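Local coordinates for protein S-adenosylmethionine:2-demethylmenaquinone methyltransferase (Geobacillus kaustophilus, PDB 2PCN) that is of unknown function but belongs to the RraA family and forms a three-chain assembly, at residues A[33-38]-A[57-62]; A[78-83]-A[103-108]. All blocks are in the same frame, centred on the assembly; numbering follows the deposited sequence.

Contact 1: residues A[33-38]-A[57-62]; sequences PIATVD and TVLVVD
Two parallel strands of a beta-alpha-beta unit meet here, in the mixed sheet of an RraA-family subunit. Strand 30-38 leads through helix 44-52 into strand 58-62, so residues 33-38 and 57-62 run side by side in the same direction. Five backbone hydrogen bonds join them. Val58 N donates to Pro33 O, Val60 N to Ala35 O and Asp62 N to Val37 O. Ala35 N and Val37 N give the return bonds to Val58 O and Val60 O. The straightest is Val60 N to Ala35 O, 2.9 Å long with 177° at the hydrogen. Val37 N to Val60 O, at 3.1 Å, is more bent, 142°.

Ala35, Val37, Leu59 and Val61 face helix 44-52. Leu59 CD1 sits between Ala35 and Val37, two residues of strand 30-38 on the same face, 3.8 Å from Ala35 CB and 3.6 Å from Val37 CG2. Leu59 CG lies anti to the backbone N, and chi2 of 71° turns CD1 across to strand 30-38. Leu45, Ala49 and Leu50 of the helix cover this patch. Thr57 CG2 packs tightly on Ala35 CB, at 3.4 Å, while Thr57 OG1 bonds to Pro54 O.

The other face carries Ile34, Thr36, Val58 and Val60. Ile34 CG2 meets Val60 CG2 at 3.8 Å, and Val142 of strand 141-145 touches Ile34 and Val58. Thr36 OG1 is held by Val127 O.

At the C-terminal ends the carboxylates of Asp38 and Asp62 lie side by side, their planes turned well away from parallel. Lys64 serves both: its NZ makes a salt bridge with Asp38 OD1, and its backbone N bonds to Asp62 OD1. The lysine charge probably offsets some of the repulsion between Asp38 OD1 and Asp62 OD2, which are 3.6 Å apart.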
loop_
_atom_site.group_PDB
_atom_site.type_symbol
_atom_site.label_atom_id
_atom_site.label_comp_id
_atom_site.label_asym_id
_atom_site.label_seq_id
_atom_site.Cartn_x
_atom_site.Cartn_y
_atom_site.Cartn_z
ATOM N N PRO A 33 0.232 7.667 -26.260
ATOM C CA PRO A 33 0.562 9.090 -26.372
ATOM C C PRO A 33 -0.060 9.889 -25.237
ATOM O O PRO A 33 -1.208 9.665 -24.860
ATOM C CB PRO A 33 -0.007 9.465 -27.737
ATOM C CG PRO A 33 -1.213 8.595 -27.832
ATOM C CD PRO A 33 -0.696 7.259 -27.329
ATOM N N ILE A 34 0.714 10.825 -24.705
ATOM C CA ILE A 34 0.289 11.670 -23.600
ATOM C C ILE A 34 -0.551 12.884 -24.001
ATOM O O ILE A 34 -0.266 13.556 -24.987
ATOM C CB ILE A 34 1.525 12.200 -22.824
ATOM C CG1 ILE A 34 2.205 11.058 -22.071
ATOM C CG2 ILE A 34 1.119 13.320 -21.887
ATOM C CD1 ILE A 34 3.480 11.488 -21.358
ATOM N N ALA A 35 -1.590 13.134 -23.213
ATOM C CA ALA A 35 -2.467 14.289 -23.360
ATOM C C ALA A 35 -2.358 14.858 -21.948
ATOM O O ALA A 35 -2.405 14.094 -20.980
ATOM C CB ALA A 35 -3.894 13.855 -23.648
ATOM N N THR A 36 -2.205 16.174 -21.816
ATOM C CA THR A 36 -2.042 16.771 -20.492
ATOM C C THR A 36 -3.147 17.692 -19.999
ATOM O O THR A 36 -3.839 18.350 -20.781
ATOM C CB THR A 36 -0.727 17.580 -20.400
ATOM O OG1 THR A 36 -0.798 18.701 -21.292
ATOM C CG2 THR A 36 0.471 16.717 -20.773
ATOM N N VAL A 37 -3.284 17.737 -18.679
ATOM C CA VAL A 37 -4.251 18.599 -18.013
ATOM C C VAL A 37 -3.598 19.066 -16.717
ATOM O O VAL A 37 -3.090 18.254 -15.943
ATOM C CB VAL A 37 -5.559 17.857 -17.653
ATOM C CG1 VAL A 37 -6.527 18.826 -16.986
ATOM C CG2 VAL A 37 -6.188 17.261 -18.895
ATOM N N ASP A 38 -3.610 20.375 -16.488
ATOM C CA ASP A 38 -3.019 20.955 -15.287
ATOM C C ASP A 38 -4.141 21.640 -14.509
ATOM O O ASP A 38 -4.719 22.622 -14.972
ATOM C CB ASP A 38 -1.938 21.960 -15.691
ATOM C CG ASP A 38 -1.103 22.432 -14.517
ATOM O OD1 ASP A 38 -0.673 21.589 -13.703
ATOM O OD2 ASP A 38 -0.860 23.652 -14.423
ATOM N N THR A 57 -5.111 7.236 -26.096
ATOM C CA THR A 57 -4.429 8.262 -25.311
ATOM C C THR A 57 -4.340 7.920 -23.828
ATOM O O THR A 57 -5.203 7.234 -23.281
ATOM C CB THR A 57 -5.170 9.625 -25.402
ATOM O OG1 THR A 57 -5.140 10.106 -26.749
ATOM C CG2 THR A 57 -4.516 10.658 -24.484
ATOM N N VAL A 58 -3.280 8.403 -23.191
ATOM C CA VAL A 58 -3.097 8.242 -21.758
ATOM C C VAL A 58 -3.163 9.676 -21.244
ATOM O O VAL A 58 -2.295 10.490 -21.556
ATOM C CB VAL A 58 -1.720 7.650 -21.389
ATOM C CG1 VAL A 58 -1.497 7.775 -19.885
ATOM C CG2 VAL A 58 -1.655 6.181 -21.792
ATOM N N LEU A 59 -4.206 9.994 -20.487
ATOM C CA LEU A 59 -4.351 11.341 -19.952
ATOM C C LEU A 59 -3.531 11.473 -18.678
ATOM O O LEU A 59 -3.687 10.682 -17.749
ATOM C CB LEU A 59 -5.820 11.642 -19.642
ATOM C CG LEU A 59 -6.083 13.084 -19.190
ATOM C CD1 LEU A 59 -5.909 14.023 -20.373
ATOM C CD2 LEU A 59 -7.482 13.211 -18.627
ATOM N N VAL A 60 -2.644 12.463 -18.643
ATOM C CA VAL A 60 -1.822 12.710 -17.469
ATOM C C VAL A 60 -2.357 13.988 -16.841
ATOM O O VAL A 60 -2.398 15.038 -17.490
ATOM C CB VAL A 60 -0.333 12.898 -17.846
ATOM C CG1 VAL A 60 0.498 13.138 -16.593
ATOM C CG2 VAL A 60 0.168 11.660 -18.580
ATOM N N VAL A 61 -2.777 13.888 -15.585
ATOM C CA VAL A 61 -3.341 15.027 -14.872
ATOM C C VAL A 61 -2.510 15.446 -13.663
ATOM O O VAL A 61 -2.286 14.655 -12.747
ATOM C CB VAL A 61 -4.770 14.704 -14.382
ATOM C CG1 VAL A 61 -5.330 15.874 -13.588
ATOM C CG2 VAL A 61 -5.664 14.379 -15.570
ATOM N N ASP A 62 -2.038 16.689 -13.663
ATOM C CA ASP A 62 -1.274 17.173 -12.525
ATOM C C ASP A 62 -2.233 17.917 -11.606
ATOM O O ASP A 62 -2.621 19.053 -11.886
ATOM C CB ASP A 62 -0.148 18.112 -12.959
ATOM C CG ASP A 62 0.687 18.587 -11.782
ATOM O OD1 ASP A 62 0.408 18.146 -10.647
ATOM O OD2 ASP A 62 1.617 19.396 -11.983
#

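Contact 2: residues A[78-83]-A[103-108]; sequences QIACER and MPIGVM
Cys81, near the C-terminal end of helix 74-82, meets the loop that leads into strand 106-109. This is helix-to-loop packing, partly buried, and no hydrogen bond crosses it. From CB the cysteine side chain has one further atom, and SG does the touching. It sits anti to the carbonyl carbon (chi1 -71°), a setting that carries the sulfur over to residues 103-105. There SG meets three residues in a row. Met103 CB is 3.9 Å from Cys81 SG. The ring atom CD of Pro104 lies 4.1 Å from the same sulfur. Ile105 CG2 completes the group, 4.0 Å from Cys81 SG.

Pro104 is the centre of an inverse gamma turn, closed by a weak bond from Ile105 N to Met103 O. On either side of the turn in sequence, Met103 and Ile105 both point toward the helix. The far end of Ile105 is directed at Ala80, but the modelled spacing of Ile105 CD1 and Ala80 CB is too short to be trusted. The methyl group of Ala80 also touches Leu85. Beyond the turn, Gly106 joins the sheet through backbone bonds to Ala86 and Val88.

Met103 reaches back along the helix, where it also touches Asp74 and Ala77. Its chain is extended as far as the sulfur and bent only at chi3. Met103 SD comes within 4.1 Å of Gln78 N.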
loop_
_atom_site.group_PDB
_atom_site.type_symbol
_atom_site.label_atom_id
_atom_site.label_comp_id
_atom_site.label_asym_id
_atom_site.label_seq_id
_atom_site.Cartn_x
_atom_site.Cartn_y
_atom_site.Cartn_z
ATOM N N GLN A 78 -15.666 5.735 -16.909
ATOM C CA GLN A 78 -16.562 5.098 -17.867
ATOM C C GLN A 78 -16.390 5.752 -19.238
ATOM O O GLN A 78 -16.360 5.070 -20.265
ATOM C CB GLN A 78 -18.003 5.243 -17.387
ATOM C CG GLN A 78 -19.037 4.556 -18.249
ATOM C CD GLN A 78 -20.414 4.615 -17.620
ATOM O OE1 GLN A 78 -20.990 5.690 -17.464
ATOM N NE2 GLN A 78 -20.943 3.458 -17.244
ATOM N N ILE A 79 -16.278 7.077 -19.253
ATOM C CA ILE A 79 -16.090 7.797 -20.508
ATOM C C ILE A 79 -14.788 7.318 -21.138
ATOM O O ILE A 79 -14.721 7.065 -22.343
ATOM C CB ILE A 79 -16.008 9.330 -20.278
ATOM C CG1 ILE A 79 -17.342 9.853 -19.745
ATOM C CG2 ILE A 79 -15.640 10.037 -21.578
ATOM C CD1 ILE A 79 -17.316 11.319 -19.380
ATOM N N ALA A 80 -13.751 7.182 -20.315
ATOM C CA ALA A 80 -12.458 6.726 -20.804
ATOM C C ALA A 80 -12.582 5.350 -21.460
ATOM O O ALA A 80 -11.932 5.078 -22.469
ATOM C CB ALA A 80 -11.446 6.681 -19.661
ATOM N N CYS A 81 -13.414 4.484 -20.890
ATOM C CA CYS A 81 -13.615 3.151 -21.455
ATOM C C CYS A 81 -14.413 3.219 -22.753
ATOM O O CYS A 81 -14.074 2.563 -23.735
ATOM C CB CYS A 81 -14.358 2.248 -20.470
ATOM S SG CYS A 81 -13.387 1.755 -19.039
ATOM N N GLU A 82 -15.475 4.017 -22.747
ATOM C CA GLU A 82 -16.330 4.156 -23.920
ATOM C C GLU A 82 -15.603 4.744 -25.128
ATOM O O GLU A 82 -15.920 4.405 -26.270
ATOM C CB GLU A 82 -17.543 5.030 -23.585
ATOM C CG GLU A 82 -18.326 4.556 -22.378
ATOM C CD GLU A 82 -19.500 5.456 -22.044
ATOM O OE1 GLU A 82 -19.399 6.679 -22.271
ATOM O OE2 GLU A 82 -20.519 4.942 -21.537
ATOM N N ARG A 83 -14.631 5.619 -24.888
ATOM C CA ARG A 83 -13.912 6.237 -25.997
ATOM C C ARG A 83 -12.577 5.560 -26.309
ATOM O O ARG A 83 -11.774 6.071 -27.087
ATOM C CB ARG A 83 -13.725 7.737 -25.721
ATOM C CG ARG A 83 -15.039 8.445 -25.437
ATOM C CD ARG A 83 -14.931 9.964 -25.485
ATOM N NE ARG A 83 -14.489 10.443 -26.793
ATOM C CZ ARG A 83 -13.241 10.797 -27.078
ATOM N NH1 ARG A 83 -12.301 10.737 -26.144
ATOM N NH2 ARG A 83 -12.926 11.202 -28.305
ATOM N N MET A 103 -12.923 -1.963 -14.155
ATOM C CA MET A 103 -12.897 -1.462 -15.527
ATOM C C MET A 103 -11.597 -1.778 -16.262
ATOM O O MET A 103 -10.512 -1.705 -15.686
ATOM C CB MET A 103 -13.150 0.047 -15.527
ATOM C CG MET A 103 -14.523 0.427 -14.988
ATOM S SD MET A 103 -14.830 2.210 -15.016
ATOM C CE MET A 103 -15.616 2.434 -13.442
ATOM N N PRO A 104 -11.696 -2.127 -17.558
ATOM C CA PRO A 104 -10.550 -2.467 -18.409
ATOM C C PRO A 104 -9.715 -1.271 -18.864
ATOM O O PRO A 104 -9.463 -1.089 -20.059
ATOM C CB PRO A 104 -11.205 -3.189 -19.578
ATOM C CG PRO A 104 -12.481 -2.413 -19.746
ATOM C CD PRO A 104 -12.961 -2.261 -18.308
ATOM N N ILE A 105 -9.282 -0.459 -17.908
ATOM C CA ILE A 105 -8.476 0.704 -18.226
ATOM C C ILE A 105 -7.453 0.933 -17.121
ATOM O O ILE A 105 -7.629 0.468 -15.997
ATOM C CB ILE A 105 -9.372 1.950 -18.389
ATOM C CG1 ILE A 105 -8.574 3.080 -19.031
ATOM C CG2 ILE A 105 -9.934 2.367 -17.038
ATOM C CD1 ILE A 105 -9.418 4.240 -19.470
ATOM N N GLY A 106 -6.372 1.631 -17.444
ATOM C CA GLY A 106 -5.363 1.897 -16.439
ATOM C C GLY A 106 -5.666 3.174 -15.681
ATOM O O GLY A 106 -6.073 4.173 -16.273
ATOM N N VAL A 107 -5.504 3.135 -14.364
ATOM C CA VAL A 107 -5.727 4.314 -13.536
ATOM C C VAL A 107 -4.725 4.315 -12.389
ATOM O O VAL A 107 -4.751 3.431 -11.533
ATOM C CB VAL A 107 -7.151 4.356 -12.922
ATOM C CG1 VAL A 107 -7.289 5.597 -12.035
ATOM C CG2 VAL A 107 -8.206 4.382 -14.016
ATOM N N MET A 108 -3.832 5.300 -12.393
ATOM C CA MET A 108 -2.834 5.442 -11.339
ATOM C C MET A 108 -3.033 6.790 -10.666
ATOM O O MET A 108 -3.251 7.803 -11.336
ATOM C CB MET A 108 -1.412 5.368 -11.906
ATOM C CG MET A 108 -1.031 4.020 -12.487
ATOM S SD MET A 108 0.690 4.015 -13.012
ATOM C CE MET A 108 1.181 2.346 -12.582
#

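How the contacts relate
Contact 1 closes before contact 2 opens, so the two follow each other along the chain. Their centres are 14 Å apart and their nearest atoms about 6 Å apart, without touching. Both reach the same mixed sheet. Strand 87-90 lies between strands 58-62 and 106-109 and pairs in parallel with each. Contact 1 joins two strands within the sheet, whereas contact 2 packs a helix against the approach to strand 106-109. Ile79 of helix 74-82 touches Arg47 and Glu51 of helix 44-52. Just past helix 74-82, Arg83 NH1 bonds to Leu50 O and, beyond helix 44-52, to Val53 O. Contact 1 is buried; contact 2 lies farther from the chain centre and is partly buried.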